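Local coordinates for protein PcaV transcriptional regulator (Streptomyces coelicolor, PDB 4FHT) that binds the small aromatic acid 3,4-dihydroxybenzoate and, as a MarR-family protein, is probably a DNA-binding transcription factor, at residues 30-35 with 111-116; 41-46 with 60-65. All coordinates share one frame; numbering follows the deposited sequence.

Interaction 1 of 2, residues 30-35 with 111-116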
loop_
_atom_site.group_PDB
_atom_site.type_symbol
_atom_site.label_atom_id
_atom_site.label_comp_id
_atom_site.label_asym_id
_atom_site.label_seq_id
_atom_site.Cartn_x
_atom_site.Cartn_y
_atom_site.Cartn_z
ATOM N N THR B 30 -2.430 6.109 -14.212
ATOM C CA THR B 30 -3.370 6.411 -15.287
ATOM C C THR B 30 -3.718 7.897 -15.374
ATOM O O THR B 30 -3.964 8.418 -16.462
ATOM C CB THR B 30 -4.672 5.579 -15.175
ATOM O OG1 THR B 30 -5.265 5.781 -13.888
ATOM C CG2 THR B 30 -4.381 4.096 -15.368
ATOM N N MET B 31 -3.737 8.580 -14.235
ATOM C CA MET B 31 -4.162 9.977 -14.208
ATOM C C MET B 31 -3.012 10.960 -13.985
ATOM O O MET B 31 -3.117 12.133 -14.344
ATOM C CB MET B 31 -5.237 10.191 -13.138
ATOM C CG MET B 31 -6.434 9.253 -13.257
ATOM S SD MET B 31 -7.757 9.713 -12.120
ATOM C CE MET B 31 -8.257 11.282 -12.821
ATOM N N VAL B 32 -1.921 10.485 -13.393
ATOM C CA VAL B 32 -0.819 11.374 -13.034
ATOM C C VAL B 32 0.427 11.182 -13.900
ATOM O O VAL B 32 0.757 12.050 -14.704
ATOM C CB VAL B 32 -0.455 11.259 -11.539
ATOM C CG1 VAL B 32 0.628 12.276 -11.172
ATOM C CG2 VAL B 32 -1.698 11.458 -10.677
ATOM N N SER B 33 1.116 10.054 -13.739
ATOM C CA SER B 33 2.352 9.820 -14.487
ATOM C C SER B 33 2.828 8.366 -14.478
ATOM O O SER B 33 2.670 7.655 -13.486
ATOM C CB SER B 33 3.469 10.728 -13.963
ATOM O OG SER B 33 4.679 10.520 -14.670
ATOM N N GLU B 34 3.409 7.942 -15.598
ATOM C CA GLU B 34 4.097 6.659 -15.691
ATOM C C GLU B 34 5.592 6.871 -15.508
ATOM O O GLU B 34 6.359 5.914 -15.408
ATOM C CB GLU B 34 3.880 6.030 -17.067
ATOM C CG GLU B 34 2.480 5.536 -17.350
ATOM C CD GLU B 34 2.345 5.015 -18.770
ATOM O OE1 GLU B 34 3.215 5.348 -19.608
ATOM O OE2 GLU B 34 1.378 4.271 -19.045
ATOM N N GLU B 35 6.001 8.134 -15.480
ATOM C CA GLU B 35 7.415 8.486 -15.489
ATOM C C GLU B 35 7.913 8.866 -14.097
ATOM O O GLU B 35 9.044 8.550 -13.724
ATOM C CB GLU B 35 7.650 9.633 -16.474
ATOM C CG GLU B 35 9.104 9.901 -16.806
ATOM C CD GLU B 35 9.262 10.958 -17.884
ATOM O OE1 GLU B 35 8.233 11.493 -18.349
ATOM O OE2 GLU B 35 10.414 11.253 -18.268
ATOM N N VAL B 111 -1.318 19.583 -10.960
ATOM C CA VAL B 111 -2.588 19.758 -11.653
ATOM C C VAL B 111 -3.268 18.408 -11.856
ATOM O O VAL B 111 -4.469 18.258 -11.623
ATOM C CB VAL B 111 -2.389 20.439 -13.022
ATOM C CG1 VAL B 111 -3.705 20.492 -13.785
ATOM C CG2 VAL B 111 -1.810 21.833 -12.841
ATOM N N ARG B 112 -2.484 17.427 -12.285
ATOM C CA ARG B 112 -2.993 16.079 -12.511
ATOM C C ARG B 112 -3.396 15.401 -11.202
ATOM O O ARG B 112 -4.393 14.684 -11.150
ATOM C CB ARG B 112 -1.947 15.236 -13.239
ATOM C CG ARG B 112 -1.608 15.730 -14.637
ATOM C CD ARG B 112 -0.487 14.899 -15.236
ATOM N NE ARG B 112 -0.279 15.179 -16.652
ATOM C CZ ARG B 112 -0.853 14.498 -17.638
ATOM N NH1 ARG B 112 -1.675 13.493 -17.363
ATOM N NH2 ARG B 112 -0.605 14.821 -18.899
ATOM N N ILE B 113 -2.613 15.632 -10.154
ATOM C CA ILE B 113 -2.873 15.042 -8.842
ATOM C C ILE B 113 -4.206 15.519 -8.257
ATOM O O ILE B 113 -4.946 14.738 -7.650
ATOM C CB ILE B 113 -1.721 15.350 -7.858
ATOM C CG1 ILE B 113 -0.455 14.604 -8.277
ATOM C CG2 ILE B 113 -2.102 14.977 -6.433
ATOM C CD1 ILE B 113 0.756 14.933 -7.434
ATOM N N ALA B 114 -4.506 16.799 -8.455
ATOM C CA ALA B 114 -5.745 17.386 -7.961
ATOM C C ALA B 114 -6.962 16.689 -8.564
ATOM O O ALA B 114 -7.954 16.448 -7.874
ATOM C CB ALA B 114 -5.781 18.879 -8.257
ATOM N N ARG B 115 -6.879 16.361 -9.849
ATOM C CA ARG B 115 -7.952 15.636 -10.520
ATOM C C ARG B 115 -8.045 14.194 -10.025
ATOM O O ARG B 115 -9.145 13.662 -9.848
ATOM C CB ARG B 115 -7.763 15.664 -12.037
ATOM C CG ARG B 115 -7.728 17.061 -12.633
ATOM C CD ARG B 115 -7.917 17.021 -14.143
ATOM N NE ARG B 115 -6.945 16.148 -14.798
ATOM C CZ ARG B 115 -5.772 16.557 -15.272
ATOM N NH1 ARG B 115 -5.416 17.831 -15.165
ATOM N NH2 ARG B 115 -4.954 15.692 -15.854
ATOM N N MET B 116 -6.893 13.563 -9.810
ATOM C CA MET B 116 -6.859 12.200 -9.288
ATOM C C MET B 116 -7.518 12.130 -7.914
ATOM O O MET B 116 -8.286 11.209 -7.630
ATOM C CB MET B 116 -5.424 11.672 -9.192
ATOM C CG MET B 116 -5.343 10.263 -8.608
ATOM S SD MET B 116 -3.694 9.719 -8.104
ATOM C CE MET B 116 -3.351 10.875 -6.779
HETATM O O HOH W 1 -5.422 13.812 -13.671
#

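Interaction 2 of 2, residues 41-46 with 60-65. With DHB (3,4-dihydroxybenzoic acid), chain D.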
loop_
_atom_site.group_PDB
_atom_site.type_symbol
_atom_site.label_atom_id
_atom_site.label_comp_id
_atom_site.label_asym_id
_atom_site.label_seq_id
_atom_site.Cartn_x
_atom_site.Cartn_y
_atom_site.Cartn_z
ATOM N N TYR B 41 7.458 12.361 -6.275
ATOM C CA TYR B 41 6.739 13.625 -6.167
ATOM C C TYR B 41 6.787 14.172 -4.746
ATOM O O TYR B 41 6.944 15.377 -4.545
ATOM C CB TYR B 41 5.280 13.488 -6.618
ATOM C CG TYR B 41 4.477 14.745 -6.361
ATOM C CD1 TYR B 41 4.473 15.788 -7.281
ATOM C CD2 TYR B 41 3.745 14.902 -5.186
ATOM C CE1 TYR B 41 3.753 16.949 -7.042
ATOM C CE2 TYR B 41 3.027 16.055 -4.939
ATOM C CZ TYR B 41 3.030 17.074 -5.870
ATOM O OH TYR B 41 2.309 18.220 -5.625
ATOM N N ALA B 42 6.636 13.283 -3.768
ATOM C CA ALA B 42 6.646 13.671 -2.361
ATOM C C ALA B 42 7.959 14.347 -1.999
ATOM O O ALA B 42 7.983 15.327 -1.253
ATOM C CB ALA B 42 6.416 12.461 -1.474
ATOM N N VAL B 43 9.052 13.816 -2.534
ATOM C CA VAL B 43 10.372 14.386 -2.301
ATOM C C VAL B 43 10.478 15.747 -2.979
ATOM O O VAL B 43 10.943 16.715 -2.377
ATOM C CB VAL B 43 11.483 13.447 -2.804
ATOM C CG1 VAL B 43 12.843 14.137 -2.744
ATOM C CG2 VAL B 43 11.489 12.165 -1.987
ATOM N N LEU B 44 10.028 15.816 -4.229
ATOM C CA LEU B 44 9.992 17.070 -4.970
ATOM C C LEU B 44 9.207 18.120 -4.194
ATOM O O LEU B 44 9.660 19.253 -4.028
ATOM C CB LEU B 44 9.363 16.865 -6.351
ATOM C CG LEU B 44 10.152 16.026 -7.358
ATOM C CD1 LEU B 44 9.400 15.924 -8.673
ATOM C CD2 LEU B 44 11.527 16.624 -7.580
ATOM N N ASN B 45 8.040 17.724 -3.700
ATOM C CA ASN B 45 7.180 18.627 -2.950
ATOM C C ASN B 45 7.801 19.090 -1.636
ATOM O O ASN B 45 7.611 20.235 -1.222
ATOM C CB ASN B 45 5.825 17.973 -2.679
ATOM C CG ASN B 45 4.857 18.918 -1.997
ATOM O OD1 ASN B 45 4.275 19.790 -2.638
ATOM N ND2 ASN B 45 4.686 18.756 -0.691
ATOM N N ALA B 46 8.537 18.194 -0.982
ATOM C CA ALA B 46 9.167 18.509 0.294
ATOM C C ALA B 46 10.227 19.587 0.122
ATOM O O ALA B 46 10.481 20.372 1.036
ATOM C CB ALA B 46 9.771 17.260 0.913
ATOM N N GLU B 60 12.325 11.523 6.690
ATOM C CA GLU B 60 11.481 11.614 7.874
ATOM C C GLU B 60 10.206 12.398 7.583
ATOM O O GLU B 60 9.143 12.084 8.113
ATOM C CB GLU B 60 12.251 12.243 9.040
ATOM C CG GLU B 60 13.382 11.367 9.562
ATOM C CD GLU B 60 14.141 11.999 10.712
ATOM O OE1 GLU B 60 13.880 13.179 11.029
ATOM O OE2 GLU B 60 15.003 11.311 11.301
ATOM N N ARG B 61 10.316 13.411 6.729
ATOM C CA ARG B 61 9.164 14.224 6.346
ATOM C C ARG B 61 8.112 13.430 5.570
ATOM O O ARG B 61 6.923 13.483 5.893
ATOM C CB ARG B 61 9.610 15.429 5.513
ATOM C CG ARG B 61 10.388 16.474 6.291
ATOM C CD ARG B 61 9.492 17.231 7.257
ATOM N NE ARG B 61 10.100 17.340 8.581
ATOM C CZ ARG B 61 10.992 18.264 8.924
ATOM N NH1 ARG B 61 11.388 19.170 8.041
ATOM N NH2 ARG B 61 11.488 18.279 10.153
ATOM N N VAL B 62 8.554 12.695 4.552
ATOM C CA VAL B 62 7.631 12.042 3.622
ATOM C C VAL B 62 7.397 10.561 3.917
ATOM O O VAL B 62 6.646 9.891 3.206
ATOM C CB VAL B 62 8.103 12.195 2.162
ATOM C CG1 VAL B 62 8.194 13.669 1.788
ATOM C CG2 VAL B 62 9.442 11.506 1.965
ATOM N N GLY B 63 8.038 10.053 4.965
ATOM C CA GLY B 63 7.850 8.670 5.366
ATOM C C GLY B 63 8.554 7.677 4.462
ATOM O O GLY B 63 7.944 6.735 3.957
ATOM N N LEU B 64 9.849 7.891 4.257
ATOM C CA LEU B 64 10.671 6.970 3.483
ATOM C C LEU B 64 11.900 6.577 4.292
ATOM O O LEU B 64 12.621 7.440 4.797
ATOM C CB LEU B 64 11.088 7.603 2.154
ATOM C CG LEU B 64 9.968 7.830 1.136
ATOM C CD1 LEU B 64 10.461 8.658 -0.041
ATOM C CD2 LEU B 64 9.411 6.498 0.657
ATOM N N ASP B 65 12.134 5.274 4.418
ATOM C CA ASP B 65 13.267 4.773 5.192
ATOM C C ASP B 65 14.594 5.116 4.524
ATOM O O ASP B 65 14.614 5.593 3.389
ATOM C CB ASP B 65 13.146 3.263 5.436
ATOM C CG ASP B 65 12.938 2.471 4.155
ATOM O OD1 ASP B 65 13.682 2.694 3.175
ATOM O OD2 ASP B 65 12.028 1.617 4.130
HETATM C C1 DHB D . 2.293 10.725 -2.313
HETATM C C2 DHB D . 1.251 10.104 -2.992
HETATM C C3 DHB D . 0.262 10.867 -3.597
HETATM O O3 DHB D . -0.776 10.261 -4.271
HETATM C C4 DHB D . 0.307 12.249 -3.521
HETATM O O4 DHB D . -0.676 12.994 -4.133
HETATM C C5 DHB D . 1.345 12.873 -2.843
HETATM C C6 DHB D . 2.339 12.111 -2.239
HETATM C C DHB D . 3.362 9.910 -1.662
HETATM O O1 DHB D . 3.674 8.777 -2.124
HETATM O O2 DHB D . 3.961 10.363 -0.652
#

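Interaction 1 of 2, residues 30-35 with 111-116
Val32 straddles two residues of helix 100-121 with its two methyls, a compact instance of how a branched side chain can divide its contacts. CG1 lies anti to the backbone N (chi1 -176°) and is carried to Ile113, where it meets CG1 of that residue at 3.9 Å. The other branch, CG2, is directed at Met116 and rests 3.7 Å from the sulfur SD, the thioether chain being bent at chi3 (64°). Met31, on helix 13-31, also bends its chain at chi3 and lays SD alongside the backbone of helix 100-121, 3.9 Å from CA of Met116, while its terminal CE reaches the carbonyl O of Arg115. On the outer side Arg112 stretches its extended chain past the carbonyls of Met31 and Val32, CB passing 3.5 Å from Met31 O and CD 3.2 Å from Val32 O. The oxygen of Met31 also sits at the edge of the guanidinium, in its plane, 3.6 Å from NH1. An alanine here removes everything beyond CB, which would probably leave Val32 O without its close CD neighbour and Met31 O without the guanidinium edge. No direct hydrogen bond joins the two segments; a water bridges their backbones, donating to Met31 O at 2.9 Å and to Arg112 O at 2.9 Å. Bound 3,4-dihydroxybenzoate touches Ile113 and Met116 as well. Methyls and thioethers thus supply the cohesion between residues 31-32 and helix 100-121 beside the ligand, while Met31 O is satisfied by the water.

Interaction 2 of 2, residues 41-46 with 60-65
With CG1 anti to its carbonyl carbon (chi1 -60°), Val62 extends that methyl into the groove between Ala42 and Ala46, one turn apart on helix 38-49. CG1 comes within 3.9 Å of Ala42 CB and 4.0 Å of Ala46 CB, and nearer still, 3.5 Å, to the carbonyl O of Ala42, an oxygen already engaged by the backbone N of Ala46. Val43 is turned with CG1 anti to its backbone N (chi1 172°), which leaves CG2 for Leu64; the two side chains meet at about a right angle, Val43 CG2 lying 4.1 Å from Leu64 CD1. Small residues on one helix thus admit a branched one from the other without any hydrogen bond crossing between them. The contact belongs to the winged helix-turn-helix domain of the MarR family. Helix 55-62 ends at Val62, Gly63 takes a positive phi (75°) as the chain leaves the helix, and Asp65 stands as the N-cap of helix 66-79, so residues 63-65 form the turn of the helix-turn-helix. Val43 packs on Ile69, Val72 and Leu76 of that following helix, tying all three helices into one core. Toward the bound 3,4-dihydroxybenzoate (DHB), Ala42 CB lies 3.3 Å from the carboxylate oxygen DHB O2, and Tyr41 CD2 is 3.9 Å from the ring carbon DHB C5. Ser38 and His24, together with His12, His15 and Arg18 of the second subunit, hydrogen-bond to the same ligand. That Arg18 also donates to the carbonyls of Val62 and Gly63, so one arginine of the second subunit contacts both the ligand and the turn that precedes helix 66-79.

The two contacts show how chemistry follows position in a helical fold. Interaction 2 is buried, methyl-rich and without a hydrogen bond between its segments, joining helix 38-49 to the end of helix 55-62 inside the DNA-binding domain. Interaction 1 lies farther from the centre of the chain and is only partly buried, so its methionine and valine packing is bordered by arginines and a bridging water. They share no helix, yet helix 13-31 leads into helix 38-49 and the contacts meet directly, Ile113 CD1 lying 3.5 Å from Tyr41 CZ. Both also border the same bound 3,4-dihydroxybenzoate.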